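Local coordinates for xylose isomerase-like TIM barrel domain-containing protein (Thermus thermophilus, PDB 3AYT), which binds zinc and may act as a metal-dependent phosphodiesterase, possibly a DNA endonuclease that cuts at apurinic or apyrimidinic sites, at residues A166-R171 and N189-V194; A180-H185 and L216-V221. All blocks are in the same frame, centred on the assembly; numbering follows the deposited sequence.

Contact 1: A166-R171 and N189-V194; sequences ARVFSR and NDTDGV
Val168 meets the loop 189-194 with both of its methyl groups. CG1 comes against the backbone carbonyl of Val194, with 3.2 Å between CG1 of Val168 and O of Val194. The other branch crosses Thr191 obliquely, and CG2 of Val168 lies 3.6 Å from OG1 of Thr191. CG1 stands anti to the backbone N (chi1 160°), which turns CG2 to the N side and against Thr191. One helical position earlier, the aliphatic part of Arg167 packs on the glycine, with CG of Arg167 4.0 Å from CA of Gly193. No direct hydrogen bond joins the segments. A water bridges them instead, 2.7 Å from NE of Arg167 at the guanidinium edge and donating to O of Gly193. Helix 163-169 and this loop follow barrel strands 157-162 and 185-188. Both belong to the C-terminal rim of the TIM barrel, where the zinc ligands His165 and Asp196 also lie. The side chain of Val168 is about 9 Å from a zinc ion. An alanine at Val168 is likely to open a gap beside Thr191 and the Val194 carbonyl. Two turns shape the loop. Thr191 OG1 accepts from Gly193 N at 2.8 Å in an ST turn and also bonds Tyr195 O. Asp192 OD1 accepts from Val194 N at 2.9 Å in an Asx turn, from above the carboxylate plane. Asp192 OD2 forms a salt bridge with Arg197.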
loop_
_atom_site.group_PDB
_atom_site.type_symbol
_atom_site.label_atom_id
_atom_site.label_comp_id
_atom_site.label_asym_id
_atom_site.label_seq_id
_atom_site.Cartn_x
_atom_site.Cartn_y
_atom_site.Cartn_z
ATOM N N ALA A 166 -8.616 3.828 7.412
ATOM C CA ALA A 166 -9.543 4.939 7.604
ATOM C C ALA A 166 -10.481 4.653 8.783
ATOM O O ALA A 166 -10.703 5.524 9.631
ATOM C CB ALA A 166 -10.342 5.204 6.327
ATOM N N ARG A 167 -11.017 3.435 8.831
ATOM C CA ARG A 167 -12.012 3.058 9.848
ATOM C C ARG A 167 -11.444 3.106 11.268
ATOM O O ARG A 167 -12.065 3.663 12.178
ATOM C CB ARG A 167 -12.583 1.661 9.549
ATOM C CG ARG A 167 -13.658 1.153 10.541
ATOM C CD ARG A 167 -14.862 2.113 10.603
ATOM N NE ARG A 167 -15.966 1.596 11.415
ATOM C CZ ARG A 167 -17.083 1.051 10.929
ATOM N NH1 ARG A 167 -17.279 0.938 9.617
ATOM N NH2 ARG A 167 -18.022 0.619 11.765
ATOM N N VAL A 168 -10.242 2.561 11.427
ATOM C CA VAL A 168 -9.669 2.289 12.743
ATOM C C VAL A 168 -8.656 3.331 13.228
ATOM O O VAL A 168 -8.466 3.499 14.444
ATOM C CB VAL A 168 -9.060 0.858 12.759
ATOM C CG1 VAL A 168 -8.047 0.695 13.869
ATOM C CG2 VAL A 168 -10.169 -0.179 12.874
ATOM N N PHE A 169 -8.014 4.029 12.295
ATOM C CA PHE A 169 -7.003 5.036 12.644
ATOM C C PHE A 169 -7.397 6.501 12.399
ATOM O O PHE A 169 -6.794 7.408 12.976
ATOM C CB PHE A 169 -5.668 4.743 11.935
ATOM C CG PHE A 169 -5.094 3.387 12.240
ATOM C CD1 PHE A 169 -5.047 2.904 13.549
ATOM C CD2 PHE A 169 -4.572 2.603 11.222
ATOM C CE1 PHE A 169 -4.510 1.649 13.827
ATOM C CE2 PHE A 169 -4.034 1.343 11.488
ATOM C CZ PHE A 169 -4.000 0.867 12.797
ATOM N N SER A 170 -8.391 6.748 11.551
ATOM C CA SER A 170 -8.659 8.125 11.129
ATOM C C SER A 170 -9.880 8.752 11.804
ATOM O O SER A 170 -10.569 8.106 12.588
ATOM C CB SER A 170 -8.781 8.210 9.601
ATOM O OG SER A 170 -10.094 7.920 9.145
ATOM N N ARG A 171 -10.127 10.014 11.473
ATOM C CA ARG A 171 -11.316 10.752 11.889
ATOM C C ARG A 171 -12.400 10.668 10.794
ATOM O O ARG A 171 -13.474 11.260 10.926
ATOM C CB ARG A 171 -10.913 12.206 12.199
ATOM C CG ARG A 171 -11.998 13.263 12.058
ATOM C CD ARG A 171 -11.504 14.645 12.462
ATOM N NE ARG A 171 -11.267 14.702 13.897
ATOM C CZ ARG A 171 -12.044 15.323 14.778
ATOM N NH1 ARG A 171 -13.124 15.991 14.390
ATOM N NH2 ARG A 171 -11.723 15.281 16.058
ATOM N N ASN A 189 -9.360 -5.748 2.918
ATOM C CA ASN A 189 -9.581 -6.669 4.014
ATOM C C ASN A 189 -10.744 -6.133 4.835
ATOM O O ASN A 189 -11.336 -5.096 4.496
ATOM C CB ASN A 189 -8.314 -6.832 4.883
ATOM C CG ASN A 189 -7.792 -5.518 5.419
ATOM O OD1 ASN A 189 -8.558 -4.669 5.864
ATOM N ND2 ASN A 189 -6.473 -5.353 5.404
ATOM N N ASP A 190 -11.069 -6.820 5.919
ATOM C CA ASP A 190 -12.118 -6.346 6.795
ATOM C C ASP A 190 -11.621 -6.272 8.224
ATOM O O ASP A 190 -10.607 -6.890 8.578
ATOM C CB ASP A 190 -13.373 -7.216 6.681
ATOM C CG ASP A 190 -14.659 -6.392 6.713
ATOM O OD1 ASP A 190 -14.645 -5.275 7.283
ATOM O OD2 ASP A 190 -15.681 -6.868 6.161
ATOM N N THR A 191 -12.348 -5.499 9.024
ATOM C CA THR A 191 -12.022 -5.199 10.407
ATOM C C THR A 191 -13.287 -5.287 11.259
ATOM O O THR A 191 -14.396 -5.233 10.732
ATOM C CB THR A 191 -11.406 -3.775 10.553
ATOM O OG1 THR A 191 -11.390 -3.389 11.932
ATOM C CG2 THR A 191 -12.201 -2.741 9.779
ATOM N N ASP A 192 -13.108 -5.424 12.570
ATOM C CA ASP A 192 -14.215 -5.357 13.527
ATOM C C ASP A 192 -14.526 -3.906 13.891
ATOM O O ASP A 192 -15.371 -3.639 14.743
ATOM C CB ASP A 192 -13.882 -6.159 14.792
ATOM C CG ASP A 192 -12.528 -5.780 15.392
ATOM O OD1 ASP A 192 -11.907 -4.794 14.927
ATOM O OD2 ASP A 192 -12.082 -6.477 16.332
ATOM N N GLY A 193 -13.822 -2.974 13.248
ATOM C CA GLY A 193 -14.006 -1.545 13.483
ATOM C C GLY A 193 -13.250 -1.056 14.697
ATOM O O GLY A 193 -13.431 0.078 15.133
ATOM N N VAL A 194 -12.395 -1.918 15.243
ATOM C CA VAL A 194 -11.604 -1.592 16.424
ATOM C C VAL A 194 -10.117 -1.746 16.119
ATOM O O VAL A 194 -9.322 -0.860 16.412
ATOM C CB VAL A 194 -11.961 -2.512 17.627
ATOM C CG1 VAL A 194 -11.230 -2.043 18.897
ATOM C CG2 VAL A 194 -13.472 -2.544 17.856
HETATM O O HOH W 1 -14.850 2.048 13.873
#

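Contact 2: A180-H185 and L216-V221; sequences ALAPEH and LDRTMV
Strands 185-188 and 219-222 are neighbours in the closed parallel barrel, and this contact lies where both begin. His185 and Thr219 form a parallel bridge, and their side chains point to the same face of the sheet. A CH...O contact supports the pairing, with CA of His185 3.5 Å from O of Thr219. The imidazole meets two residues of the next strand, crossing each side chain at a slant. CE1 of His185 is 3.5 Å from CG2 of Thr219. NE2 of His185 is 3.4 Å from CG2 of Val221. Having CG anti to the backbone N (chi1 -159°) helps bring the ring to these methyl groups. Both ring nitrogens have partners from other strands: NE2 bonds Glu27, and ND1 bonds Arg92. These two bonds probably fix the rotation of the buried ring. Thr219 OG1 is held by Asp2. Ahead of the strands, Arg218 reaches back along the other segment. NE of Arg218 makes a weak hydrogen bond to O of Pro183, 3.1 Å long and bent to 128°. CB of Arg218 also packs 3.8 Å from O of Glu184, while CA of Glu184 sits at the guanidinium edge. Glu184 itself forms a salt bridge with Arg132. Towards the metal site, the side chain of Val221 is about 4 Å from those of the zinc ligands His187 and Glu223. Inward-facing side chains that pack against those of the neighbouring parallel strand are typical of the TIM-barrel interior.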
loop_
_atom_site.group_PDB
_atom_site.type_symbol
_atom_site.label_atom_id
_atom_site.label_comp_id
_atom_site.label_asym_id
_atom_site.label_seq_id
_atom_site.Cartn_x
_atom_site.Cartn_y
_atom_site.Cartn_z
ATOM N N ALA A 180 -12.947 9.716 -3.157
ATOM C CA ALA A 180 -12.888 10.941 -3.958
ATOM C C ALA A 180 -11.457 11.345 -4.330
ATOM O O ALA A 180 -11.270 12.191 -5.195
ATOM C CB ALA A 180 -13.613 12.096 -3.244
ATOM N N LEU A 181 -10.450 10.750 -3.678
ATOM C CA LEU A 181 -9.045 10.966 -4.067
ATOM C C LEU A 181 -8.637 10.106 -5.264
ATOM O O LEU A 181 -7.487 10.146 -5.709
ATOM C CB LEU A 181 -8.091 10.693 -2.898
ATOM C CG LEU A 181 -8.230 11.529 -1.629
ATOM C CD1 LEU A 181 -7.299 10.978 -0.540
ATOM C CD2 LEU A 181 -7.931 12.994 -1.914
ATOM N N ALA A 182 -9.585 9.316 -5.765
ATOM C CA ALA A 182 -9.389 8.474 -6.951
ATOM C C ALA A 182 -8.267 7.424 -6.796
ATOM O O ALA A 182 -7.315 7.406 -7.580
ATOM C CB ALA A 182 -9.181 9.339 -8.208
ATOM N N PRO A 183 -8.398 6.521 -5.797
ATOM C CA PRO A 183 -7.373 5.485 -5.651
ATOM C C PRO A 183 -7.314 4.583 -6.872
ATOM O O PRO A 183 -8.357 4.120 -7.355
ATOM C CB PRO A 183 -7.855 4.672 -4.444
ATOM C CG PRO A 183 -9.329 4.877 -4.410
ATOM C CD PRO A 183 -9.511 6.318 -4.852
ATOM N N GLU A 184 -6.106 4.349 -7.367
ATOM C CA GLU A 184 -5.908 3.432 -8.482
ATOM C C GLU A 184 -5.534 2.028 -7.989
ATOM O O GLU A 184 -5.422 1.089 -8.775
ATOM C CB GLU A 184 -4.854 3.988 -9.446
ATOM C CG GLU A 184 -3.445 4.021 -8.879
ATOM C CD GLU A 184 -2.515 4.919 -9.669
ATOM O OE1 GLU A 184 -1.540 4.388 -10.235
ATOM O OE2 GLU A 184 -2.747 6.146 -9.715
ATOM N N HIS A 185 -5.383 1.894 -6.674
ATOM C CA HIS A 185 -4.839 0.704 -6.041
ATOM C C HIS A 185 -5.596 0.579 -4.721
ATOM O O HIS A 185 -5.663 1.538 -3.950
ATOM C CB HIS A 185 -3.357 0.973 -5.776
ATOM C CG HIS A 185 -2.506 -0.249 -5.601
ATOM N ND1 HIS A 185 -2.012 -0.972 -6.666
ATOM C CD2 HIS A 185 -1.975 -0.810 -4.488
ATOM C CE1 HIS A 185 -1.252 -1.953 -6.215
ATOM N NE2 HIS A 185 -1.209 -1.875 -4.897
ATOM N N LEU A 216 -13.744 -2.233 -9.227
ATOM C CA LEU A 216 -13.313 -3.607 -9.488
ATOM C C LEU A 216 -12.469 -3.791 -10.749
ATOM O O LEU A 216 -11.976 -4.886 -11.008
ATOM C CB LEU A 216 -14.508 -4.579 -9.478
ATOM C CG LEU A 216 -15.347 -4.710 -8.203
ATOM C CD1 LEU A 216 -16.672 -5.413 -8.515
ATOM C CD2 LEU A 216 -14.609 -5.427 -7.070
ATOM N N ASP A 217 -12.290 -2.730 -11.529
ATOM C CA ASP A 217 -11.404 -2.784 -12.687
ATOM C C ASP A 217 -10.005 -2.274 -12.324
ATOM O O ASP A 217 -9.094 -2.279 -13.151
ATOM C CB ASP A 217 -11.992 -1.996 -13.870
ATOM C CG ASP A 217 -12.123 -0.510 -13.581
ATOM O OD1 ASP A 217 -12.462 -0.127 -12.435
ATOM O OD2 ASP A 217 -11.878 0.284 -14.515
ATOM N N ARG A 218 -9.854 -1.859 -11.071
ATOM C CA ARG A 218 -8.596 -1.351 -10.542
ATOM C C ARG A 218 -7.872 -2.432 -9.738
ATOM O O ARG A 218 -8.486 -3.399 -9.280
ATOM C CB ARG A 218 -8.869 -0.115 -9.682
ATOM C CG ARG A 218 -9.200 1.126 -10.515
ATOM C CD ARG A 218 -10.356 1.942 -9.958
ATOM N NE ARG A 218 -9.985 3.349 -9.841
ATOM C CZ ARG A 218 -10.767 4.390 -10.113
ATOM N NH1 ARG A 218 -12.001 4.230 -10.571
ATOM N NH2 ARG A 218 -10.291 5.613 -9.941
ATOM N N THR A 219 -6.564 -2.266 -9.579
ATOM C CA THR A 219 -5.742 -3.232 -8.841
ATOM C C THR A 219 -6.212 -3.389 -7.401
ATOM O O THR A 219 -6.287 -2.416 -6.648
ATOM C CB THR A 219 -4.253 -2.839 -8.858
ATOM O OG1 THR A 219 -3.817 -2.717 -10.213
ATOM C CG2 THR A 219 -3.413 -3.892 -8.145
ATOM N N MET A 220 -6.544 -4.621 -7.033
ATOM C CA MET A 220 -6.948 -4.916 -5.671
ATOM C C MET A 220 -5.983 -5.869 -4.991
ATOM O O MET A 220 -5.697 -6.958 -5.498
ATOM C CB MET A 220 -8.368 -5.459 -5.627
ATOM C CG MET A 220 -9.405 -4.395 -5.925
ATOM S SD MET A 220 -10.972 -5.137 -6.356
ATOM C CE MET A 220 -10.501 -6.093 -7.794
ATOM N N VAL A 221 -5.482 -5.440 -3.838
ATOM C CA VAL A 221 -4.534 -6.223 -3.068
ATOM C C VAL A 221 -5.222 -6.759 -1.831
ATOM O O VAL A 221 -5.722 -5.996 -1.002
ATOM C CB VAL A 221 -3.297 -5.384 -2.656
ATOM C CG1 VAL A 221 -2.302 -6.242 -1.875
ATOM C CG2 VAL A 221 -2.632 -4.777 -3.882
#

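The four segments alternate along the chain: 166-171, 180-185, 189-194, 216-221. The two contacts therefore interlock in sequence, although their centres are 18 Å apart and they do not otherwise touch. Strand 185-188 connects them. Segment 180-185 leads into it at the N-terminal end of the barrel strands, and 189-194 leaves it at the C-terminal rim. Contact 2 thus joins the starts of two neighbouring strands. Contact 1 joins a helix after strand 157-162 to the loop after strand 185-188. Both contacts lie near bound zinc; the side chain of Val221 is about 7 Å from a zinc ion. One contact belongs to the rim beside the metals, the other to the start of two strands in the barrel wall.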